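Local coordinates for ParB domain protein nuclease (Sulfolobus solfataricus, PDB 5K5D) that probably acts as a ParB-like partition protein in archaeal DNA segregation and may have nuclease activity, at residues 11-16 with 74-79; 55-60 with 79-84. The protein carries 4 engineered substitutions. One frame throughout, in Å; residues are numbered along the deposited sequence.

Contacts 1 and 2 sit 12 Å apart, centre to centre, along strand 76-82, within the ParB-like N-terminal region. Contact 1 joins that strand to the outermost strand 9-15; contact 2 joins its far end to the loop that leads into strand 59-61. Ile79 belongs to both. The two are tied by polar groups as well: Glu12 of contact 1 turns one carboxylate oxygen to Tyr57 of contact 2 (OE1 to OH 2.8 Å, a probable hydrogen bond) and the other to Lys81 (OE2 to NZ 3.1 Å, a salt bridge). Beside this cluster, Val14 CG1 packs on Tyr57 CE2 at 3.8 Å, so the loop partly covers the strand pair.

Contact 1: 11-16 with 74-79; sequences EEVVSI and FKEVKI
Glu12 and Ile79 lie side by side and point the same way, with Glu12 CG 4.0 Å from Ile79 CG1. In both, the first branch stands between the backbone N and the carbonyl carbon (chi1 58° for Glu12, 67° for Ile79). From there the glutamate runs on extended and carries its carboxylate to Tyr57 and Lys81, while the isoleucine sends its end to Val14, two residues along the opposing strand and on the same face: Ile79 CD1 meets Val14 CG2 at 4.0 Å, the two side chains crossing at about a right angle. Val77 lies on this face too, its CG1 4.4 Å from Val14 CG2 and also packed against Ile16 CG1. Strand 11-15 is here the outer, antiparallel partner of strand 76-82 in the mixed four-stranded sheet of the ParB-like N-terminal fold, the axes inclined at 152°. Glu12 with Ile79 and Val14 with Val77 are the hydrogen-bonded pairs; the shorter bond of the first runs from Ile79 N to Glu12 O (2.9 Å). Past the last pair, Ile16 N still donates to Lys75 O at 2.9 Å, which brings the isoleucine against the start of the other segment. Its CD1 rests on Phe74 CB (3.9 Å), and Leu66 of helix 63-71 packs on the same side chain. Val13 and Lys78 project from the other face of the sheet. Val13 CG1 touches the carboxylate of Glu76, 3.4 Å from OE2, as the two side chains pass at a slant, and Val13 CG2 lies against Lys78 CG. Glu11 bends toward that lysine, its OE2 reaching Lys78 NZ in a long salt bridge of 3.9 Å.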
ATOM      1  N   GLU B  11      -0.431   2.285 -28.066  1.00 51.88           N
ATOM      2  CA  GLU B  11      -1.516   3.219 -27.812  1.00 48.39           C
ATOM      3  C   GLU B  11      -2.654   2.940 -28.782  1.00 53.86           C
ATOM      4  O   GLU B  11      -2.444   2.910 -29.995  1.00 68.33           O
ATOM      5  CB  GLU B  11      -1.019   4.658 -27.966  1.00 49.91           C
ATOM      6  CG  GLU B  11      -1.651   5.659 -27.004  1.00 67.69           C
ATOM      7  CD  GLU B  11      -3.052   6.077 -27.412  1.00 70.93           C
ATOM      8  OE1 GLU B  11      -3.459   5.772 -28.552  1.00 79.39           O
ATOM      9  OE2 GLU B  11      -3.744   6.714 -26.593  1.00 60.91           O
ATOM     10  N   GLU B  12      -3.853   2.717 -28.254  1.00 52.71           N
ATOM     11  CA  GLU B  12      -5.006   2.464 -29.110  1.00 55.05           C
ATOM     12  C   GLU B  12      -6.318   2.947 -28.505  1.00 59.80           C
ATOM     13  O   GLU B  12      -6.419   3.172 -27.299  1.00 62.67           O
ATOM     14  CB  GLU B  12      -5.103   0.980 -29.480  1.00 53.84           C
ATOM     15  CG  GLU B  12      -5.203   0.035 -28.304  1.00 49.99           C
ATOM     16  CD  GLU B  12      -5.363  -1.412 -28.739  1.00 49.58           C
ATOM     17  OE1 GLU B  12      -6.518  -1.867 -28.882  1.00 48.56           O
ATOM     18  OE2 GLU B  12      -4.338  -2.096 -28.943  1.00 48.11           O
ATOM     19  N   VAL B  13      -7.316   3.113 -29.366  1.00 47.31           N
ATOM     20  CA  VAL B  13      -8.644   3.516 -28.939  1.00 41.13           C
ATOM     21  C   VAL B  13      -9.607   2.356 -29.115  1.00 48.21           C
ATOM     22  O   VAL B  13      -9.591   1.669 -30.136  1.00 49.83           O
ATOM     23  CB  VAL B  13      -9.161   4.712 -29.742  1.00 42.74           C
ATOM     24  CG1 VAL B  13     -10.547   5.111 -29.256  1.00 41.54           C
ATOM     25  CG2 VAL B  13      -8.196   5.875 -29.628  1.00 38.85           C
ATOM     26  N   VAL B  14     -10.445   2.141 -28.110  1.00 50.19           N
ATOM     27  CA  VAL B  14     -11.367   1.019 -28.119  1.00 45.67           C
ATOM     28  C   VAL B  14     -12.732   1.454 -27.613  1.00 50.16           C
ATOM     29  O   VAL B  14     -12.855   2.491 -26.959  1.00 45.21           O
ATOM     30  CB  VAL B  14     -10.850  -0.123 -27.230  1.00 43.33           C
ATOM     31  CG1 VAL B  14      -9.560  -0.689 -27.796  1.00 44.14           C
ATOM     32  CG2 VAL B  14     -10.641   0.369 -25.813  1.00 41.55           C
ATOM     33  N   SER B  15     -13.756   0.661 -27.924  1.00 53.55           N
ATOM     34  CA  SER B  15     -15.094   0.914 -27.405  1.00 58.32           C
ATOM     35  C   SER B  15     -15.035   0.875 -25.886  1.00 56.61           C
ATOM     36  O   SER B  15     -14.346   0.035 -25.305  1.00 54.53           O
ATOM     37  CB  SER B  15     -16.097  -0.117 -27.930  1.00 61.22           C
ATOM     38  OG  SER B  15     -15.879  -1.393 -27.358  1.00 64.09           O
ATOM     39  N   ILE B  16     -15.751   1.793 -25.247  1.00 55.00           N
ATOM     40  CA  ILE B  16     -15.663   1.950 -23.802  1.00 52.09           C
ATOM     41  C   ILE B  16     -16.061   0.672 -23.059  1.00 50.29           C
ATOM     42  O   ILE B  16     -15.613   0.429 -21.939  1.00 52.20           O
ATOM     43  CB  ILE B  16     -16.508   3.145 -23.316  1.00 47.17           C
ATOM     44  CG1 ILE B  16     -16.182   3.477 -21.859  1.00 41.53           C
ATOM     45  CG2 ILE B  16     -17.994   2.871 -23.511  1.00 49.74           C
ATOM     46  CD1 ILE B  16     -16.752   4.790 -21.401  1.00 39.12           C
ATOM     47  N   PHE B  74     -19.280   8.947 -22.684  1.00 58.52           N
ATOM     48  CA  PHE B  74     -18.148   8.509 -23.494  1.00 58.21           C
ATOM     49  C   PHE B  74     -18.424   7.155 -24.141  1.00 52.96           C
ATOM     50  O   PHE B  74     -18.956   6.249 -23.502  1.00 49.90           O
ATOM     51  CB  PHE B  74     -16.867   8.460 -22.660  1.00 58.81           C
ATOM     52  CG  PHE B  74     -16.338   9.816 -22.285  1.00 59.90           C
ATOM     53  CD1 PHE B  74     -17.006  10.604 -21.362  1.00 61.90           C
ATOM     54  CD2 PHE B  74     -15.171  10.300 -22.853  1.00 55.24           C
ATOM     55  CE1 PHE B  74     -16.520  11.851 -21.016  1.00 63.05           C
ATOM     56  CE2 PHE B  74     -14.681  11.546 -22.509  1.00 54.74           C
ATOM     57  CZ  PHE B  74     -15.356  12.322 -21.590  1.00 56.27           C
ATOM     58  N   LYS B  75     -18.074   7.028 -25.417  1.00 53.68           N
ATOM     59  CA  LYS B  75     -18.340   5.801 -26.160  1.00 58.60           C
ATOM     60  C   LYS B  75     -17.066   5.009 -26.431  1.00 53.02           C
ATOM     61  O   LYS B  75     -17.115   3.819 -26.736  1.00 50.66           O
ATOM     62  CB  LYS B  75     -19.057   6.112 -27.479  1.00 64.67           C
ATOM     63  CG  LYS B  75     -20.429   6.754 -27.307  1.00 67.54           C
ATOM     64  CD  LYS B  75     -21.340   5.880 -26.454  1.00 67.46           C
ATOM     65  CE  LYS B  75     -22.652   6.584 -26.138  1.00 62.42           C
ATOM     66  NZ  LYS B  75     -23.539   5.747 -25.281  1.00 60.61           N
ATOM     67  N   GLU B  76     -15.924   5.677 -26.322  1.00 54.81           N
ATOM     68  CA  GLU B  76     -14.646   5.016 -26.553  1.00 54.12           C
ATOM     69  C   GLU B  76     -13.532   5.684 -25.762  1.00 45.96           C
ATOM     70  O   GLU B  76     -13.548   6.894 -25.534  1.00 44.17           O
ATOM     71  CB  GLU B  76     -14.309   4.965 -28.048  1.00 57.63           C
ATOM     72  CG  GLU B  76     -14.053   6.309 -28.706  1.00 63.62           C
ATOM     73  CD  GLU B  76     -13.772   6.176 -30.196  1.00 75.99           C
ATOM     74  OE1 GLU B  76     -14.326   5.252 -30.832  1.00 74.06           O
ATOM     75  OE2 GLU B  76     -12.990   6.991 -30.730  1.00 86.01           O
ATOM     76  N   VAL B  77     -12.565   4.884 -25.339  1.00 41.87           N
ATOM     77  CA  VAL B  77     -11.524   5.380 -24.454  1.00 46.79           C
ATOM     78  C   VAL B  77     -10.124   5.032 -24.953  1.00 45.58           C
ATOM     79  O   VAL B  77      -9.863   3.911 -25.393  1.00 51.22           O
ATOM     80  CB  VAL B  77     -11.741   4.880 -23.000  1.00 49.02           C
ATOM     81  CG1 VAL B  77     -12.137   3.415 -22.988  1.00 48.05           C
ATOM     82  CG2 VAL B  77     -10.506   5.127 -22.146  1.00 52.43           C
ATOM     83  N   LYS B  78      -9.238   6.020 -24.899  1.00 42.98           N
ATOM     84  CA  LYS B  78      -7.839   5.831 -25.246  1.00 40.23           C
ATOM     85  C   LYS B  78      -7.172   5.013 -24.149  1.00 39.98           C
ATOM     86  O   LYS B  78      -7.351   5.292 -22.965  1.00 37.30           O
ATOM     87  CB  LYS B  78      -7.149   7.192 -25.380  1.00 42.05           C
ATOM     88  CG  LYS B  78      -7.808   8.130 -26.386  1.00 48.86           C
ATOM     89  CD  LYS B  78      -7.791   9.595 -25.926  1.00 51.84           C
ATOM     90  CE  LYS B  78      -6.392  10.189 -25.903  1.00 52.17           C
ATOM     91  NZ  LYS B  78      -5.549   9.637 -24.802  1.00 56.58           N
ATOM     92  N   ILE B  79      -6.412   3.995 -24.540  1.00 39.37           N
ATOM     93  CA  ILE B  79      -5.719   3.163 -23.565  1.00 34.96           C
ATOM     94  C   ILE B  79      -4.268   2.872 -23.948  1.00 41.95           C
ATOM     95  O   ILE B  79      -3.844   3.090 -25.088  1.00 31.15           O
ATOM     96  CB  ILE B  79      -6.445   1.815 -23.335  1.00 33.57           C
ATOM     97  CG1 ILE B  79      -6.377   0.938 -24.588  1.00 38.33           C
ATOM     98  CG2 ILE B  79      -7.884   2.046 -22.908  1.00 35.31           C
ATOM     99  CD1 ILE B  79      -6.945  -0.463 -24.389  1.00 32.67           C
TER

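Contact 2: 55-60 with 79-84; sequences RNYVLI and ILKYDF
Arg55 reaches across the turn of Tyr82, Asp83 and Phe84, its side chain slanting past that of Asp83, and grips it with both backbone and side chain. Its backbone N donates to Phe84 O at 3.2 Å, and this bond holds the root of the side chain, CB, 3.5 Å from the same Phe84 O. Further out, Arg55 CD passes 3.2 Å from Asp83 OD1. A bend at chi3 (60°) then folds the guanidinium back over the turn: CZ lies above Phe84 CA, which sits under one face of the group, offset toward its rim. At the tip, NH1 donates to Asp83 OD1 at 3.1 Å in a salt bridge. The oxygen lies in the guanidinium plane but is met from above its own carboxylate plane, the two planes being 66° apart. Two residues on, Tyr57 lays its ring against strand 76-82. Ile79 CD1 touches the ring edge at Tyr57 CD2 (3.8 Å), Lys81 CD lies 3.5 Å from Tyr57 CZ, and Lys81 NZ donates to Tyr57 OH at 3.1 Å; Glu12 is bound by both the hydroxyl and the ammonium. An alanine here would probably leave Lys81 held at its tip by Glu12 alone, cost Glu12 OE1 its hydroxyl partner and open a gap beside Ile79. Deeper in, Ile60 CD1 meets Phe84 CZ at 3.5 Å, the two side chains coming from opposite directions, with Leu96 of helix 90-99 packing on both. Asp83 is the centre of an inverse gamma turn, which ends strand 76-82 of the ParB-like N-terminal sheet and leads the chain toward helix 90-99.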
ATOM      1  N   ARG B  55      -3.034  -7.091 -22.341  1.00 36.50           N
ATOM      2  CA  ARG B  55      -3.223  -7.650 -23.670  1.00 41.56           C
ATOM      3  C   ARG B  55      -4.684  -7.976 -23.970  1.00 40.93           C
ATOM      4  O   ARG B  55      -5.170  -7.721 -25.068  1.00 45.54           O
ATOM      5  CB  ARG B  55      -2.370  -8.911 -23.791  1.00 49.39           C
ATOM      6  CG  ARG B  55      -2.150  -9.387 -25.197  1.00 51.25           C
ATOM      7  CD  ARG B  55      -0.828 -10.127 -25.279  1.00 56.96           C
ATOM      8  NE  ARG B  55      -0.783 -11.293 -24.403  1.00 53.52           N
ATOM      9  CZ  ARG B  55       0.327 -11.754 -23.836  1.00 46.47           C
ATOM     10  NH1 ARG B  55       1.481 -11.134 -24.037  1.00 46.99           N
ATOM     11  NH2 ARG B  55       0.284 -12.828 -23.062  1.00 36.17           N
ATOM     12  N   ASN B  56      -5.381  -8.542 -22.993  1.00 41.81           N
ATOM     13  CA  ASN B  56      -6.772  -8.940 -23.182  1.00 45.17           C
ATOM     14  C   ASN B  56      -7.752  -7.867 -22.724  1.00 35.58           C
ATOM     15  O   ASN B  56      -8.928  -8.145 -22.490  1.00 42.52           O
ATOM     16  CB  ASN B  56      -7.065 -10.237 -22.424  1.00 53.74           C
ATOM     17  CG  ASN B  56      -6.198 -11.391 -22.887  1.00 63.86           C
ATOM     18  OD1 ASN B  56      -5.944 -11.549 -24.082  1.00 65.73           O
ATOM     19  ND2 ASN B  56      -5.723 -12.190 -21.939  1.00 20.00           N
ATOM     20  N   TYR B  57      -7.259  -6.641 -22.597  1.00 36.57           N
ATOM     21  CA  TYR B  57      -8.117  -5.498 -22.306  1.00 36.00           C
ATOM     22  C   TYR B  57      -8.703  -5.569 -20.902  1.00 38.97           C
ATOM     23  O   TYR B  57      -9.790  -5.057 -20.637  1.00 37.18           O
ATOM     24  CB  TYR B  57      -9.206  -5.363 -23.377  1.00 38.23           C
ATOM     25  CG  TYR B  57      -8.620  -5.177 -24.759  1.00 44.30           C
ATOM     26  CD1 TYR B  57      -8.424  -6.262 -25.606  1.00 46.50           C
ATOM     27  CD2 TYR B  57      -8.228  -3.920 -25.203  1.00 41.76           C
ATOM     28  CE1 TYR B  57      -7.872  -6.097 -26.861  1.00 47.53           C
ATOM     29  CE2 TYR B  57      -7.675  -3.745 -26.455  1.00 44.84           C
ATOM     30  CZ  TYR B  57      -7.497  -4.836 -27.279  1.00 48.47           C
ATOM     31  OH  TYR B  57      -6.943  -4.661 -28.525  1.00 43.15           O
ATOM     32  N   VAL B  58      -7.967  -6.217 -20.006  1.00 38.85           N
ATOM     33  CA  VAL B  58      -8.272  -6.169 -18.587  1.00 36.26           C
ATOM     34  C   VAL B  58      -7.737  -4.853 -18.034  1.00 40.52           C
ATOM     35  O   VAL B  58      -6.543  -4.561 -18.142  1.00 43.32           O
ATOM     36  CB  VAL B  58      -7.634  -7.353 -17.824  1.00 34.29           C
ATOM     37  CG1 VAL B  58      -7.809  -7.181 -16.323  1.00 38.10           C
ATOM     38  CG2 VAL B  58      -8.229  -8.669 -18.285  1.00 23.06           C
ATOM     39  N   LEU B  59      -8.633  -4.057 -17.461  1.00 40.56           N
ATOM     40  CA  LEU B  59      -8.277  -2.770 -16.883  1.00 37.25           C
ATOM     41  C   LEU B  59      -7.325  -2.973 -15.708  1.00 36.29           C
ATOM     42  O   LEU B  59      -7.605  -3.744 -14.788  1.00 29.38           O
ATOM     43  CB  LEU B  59      -9.539  -2.053 -16.404  1.00 38.42           C
ATOM     44  CG  LEU B  59      -9.680  -0.552 -16.661  1.00 37.62           C
ATOM     45  CD1 LEU B  59     -10.239   0.144 -15.429  1.00 41.72           C
ATOM     46  CD2 LEU B  59      -8.358   0.067 -17.073  1.00 32.48           C
ATOM     47  N   ILE B  60      -6.195  -2.279 -15.738  1.00 31.02           N
ATOM     48  CA  ILE B  60      -5.220  -2.388 -14.664  1.00 35.91           C
ATOM     49  C   ILE B  60      -5.300  -1.161 -13.780  1.00 31.88           C
ATOM     50  O   ILE B  60      -5.382  -1.260 -12.557  1.00 34.56           O
ATOM     51  CB  ILE B  60      -3.790  -2.530 -15.219  1.00 34.48           C
ATOM     52  CG1 ILE B  60      -3.632  -3.881 -15.916  1.00 31.60           C
ATOM     53  CG2 ILE B  60      -2.760  -2.379 -14.108  1.00 35.50           C
ATOM     54  CD1 ILE B  60      -2.263  -4.086 -16.521  1.00 39.56           C
ATOM     55  N   ILE B  79      -6.412   3.995 -24.540  1.00 39.37           N
ATOM     56  CA  ILE B  79      -5.719   3.163 -23.565  1.00 34.96           C
ATOM     57  C   ILE B  79      -4.268   2.872 -23.948  1.00 41.95           C
ATOM     58  O   ILE B  79      -3.844   3.090 -25.088  1.00 31.15           O
ATOM     59  CB  ILE B  79      -6.445   1.815 -23.335  1.00 33.57           C
ATOM     60  CG1 ILE B  79      -6.377   0.938 -24.588  1.00 38.33           C
ATOM     61  CG2 ILE B  79      -7.884   2.046 -22.908  1.00 35.31           C
ATOM     62  CD1 ILE B  79      -6.945  -0.463 -24.389  1.00 32.67           C
ATOM     63  N   LEU B  80      -3.509   2.394 -22.969  1.00 44.95           N
ATOM     64  CA  LEU B  80      -2.207   1.808 -23.230  1.00 47.13           C
ATOM     65  C   LEU B  80      -2.329   0.301 -23.024  1.00 50.89           C
ATOM     66  O   LEU B  80      -2.404  -0.176 -21.888  1.00 51.63           O
ATOM     67  CB  LEU B  80      -1.142   2.395 -22.303  1.00 41.24           C
ATOM     68  CG  LEU B  80      -0.916   3.906 -22.394  1.00 44.41           C
ATOM     69  CD1 LEU B  80       0.270   4.330 -21.536  1.00 47.84           C
ATOM     70  CD2 LEU B  80      -0.707   4.332 -23.835  1.00 38.33           C
ATOM     71  N   LYS B  81      -2.379  -0.439 -24.128  1.00 45.43           N
ATOM     72  CA  LYS B  81      -2.438  -1.892 -24.067  1.00 42.71           C
ATOM     73  C   LYS B  81      -1.030  -2.463 -23.956  1.00 45.63           C
ATOM     74  O   LYS B  81      -0.239  -2.398 -24.900  1.00 47.47           O
ATOM     75  CB  LYS B  81      -3.145  -2.467 -25.295  1.00 43.94           C
ATOM     76  CG  LYS B  81      -3.466  -3.946 -25.172  1.00 50.01           C
ATOM     77  CD  LYS B  81      -4.170  -4.484 -26.408  1.00 53.35           C
ATOM     78  CE  LYS B  81      -3.221  -4.577 -27.588  1.00 54.77           C
ATOM     79  NZ  LYS B  81      -3.907  -5.123 -28.792  1.00 63.80           N
ATOM     80  N   TYR B  82      -0.724  -3.011 -22.787  1.00 39.22           N
ATOM     81  CA  TYR B  82       0.567  -3.624 -22.536  1.00 39.13           C
ATOM     82  C   TYR B  82       0.567  -5.065 -23.017  1.00 43.12           C
ATOM     83  O   TYR B  82      -0.464  -5.737 -22.993  1.00 46.18           O
ATOM     84  CB  TYR B  82       0.902  -3.563 -21.049  1.00 37.74           C
ATOM     85  CG  TYR B  82       1.363  -2.206 -20.609  1.00 38.16           C
ATOM     86  CD1 TYR B  82       0.468  -1.149 -20.492  1.00 43.52           C
ATOM     87  CD2 TYR B  82       2.697  -1.973 -20.311  1.00 40.65           C
ATOM     88  CE1 TYR B  82       0.895   0.107 -20.091  1.00 41.84           C
ATOM     89  CE2 TYR B  82       3.131  -0.722 -19.910  1.00 39.49           C
ATOM     90  CZ  TYR B  82       2.227   0.311 -19.805  1.00 35.36           C
ATOM     91  OH  TYR B  82       2.662   1.550 -19.410  1.00 34.29           O
ATOM     92  N   ASP B  83       1.733  -5.537 -23.444  1.00 36.42           N
ATOM     93  CA  ASP B  83       1.837  -6.853 -24.047  1.00 38.54           C
ATOM     94  C   ASP B  83       2.119  -7.944 -23.023  1.00 40.63           C
ATOM     95  O   ASP B  83       3.129  -8.636 -23.095  1.00 49.79           O
ATOM     96  CB  ASP B  83       2.914  -6.860 -25.126  1.00 40.79           C
ATOM     97  CG  ASP B  83       2.987  -8.179 -25.856  1.00 47.44           C
ATOM     98  OD1 ASP B  83       1.919  -8.787 -26.072  1.00 51.72           O
ATOM     99  OD2 ASP B  83       4.107  -8.612 -26.201  1.00 49.76           O
ATOM    100  N   PHE B  84       1.219  -8.093 -22.066  1.00 45.97           N
ATOM    101  CA  PHE B  84       1.340  -9.164 -21.091  1.00 48.30           C
ATOM    102  C   PHE B  84      -0.034  -9.531 -20.558  1.00 40.11           C
ATOM    103  O   PHE B  84      -0.964  -8.728 -20.612  1.00 30.54           O
ATOM    104  CB  PHE B  84       2.274  -8.765 -19.948  1.00 45.86           C
ATOM    105  CG  PHE B  84       1.649  -7.837 -18.946  1.00 44.31           C
ATOM    106  CD1 PHE B  84       1.697  -6.464 -19.127  1.00 39.55           C
ATOM    107  CD2 PHE B  84       1.022  -8.338 -17.818  1.00 45.79           C
ATOM    108  CE1 PHE B  84       1.129  -5.608 -18.206  1.00 34.57           C
ATOM    109  CE2 PHE B  84       0.452  -7.487 -16.892  1.00 42.69           C
ATOM    110  CZ  PHE B  84       0.506  -6.120 -17.088  1.00 40.02           C
TER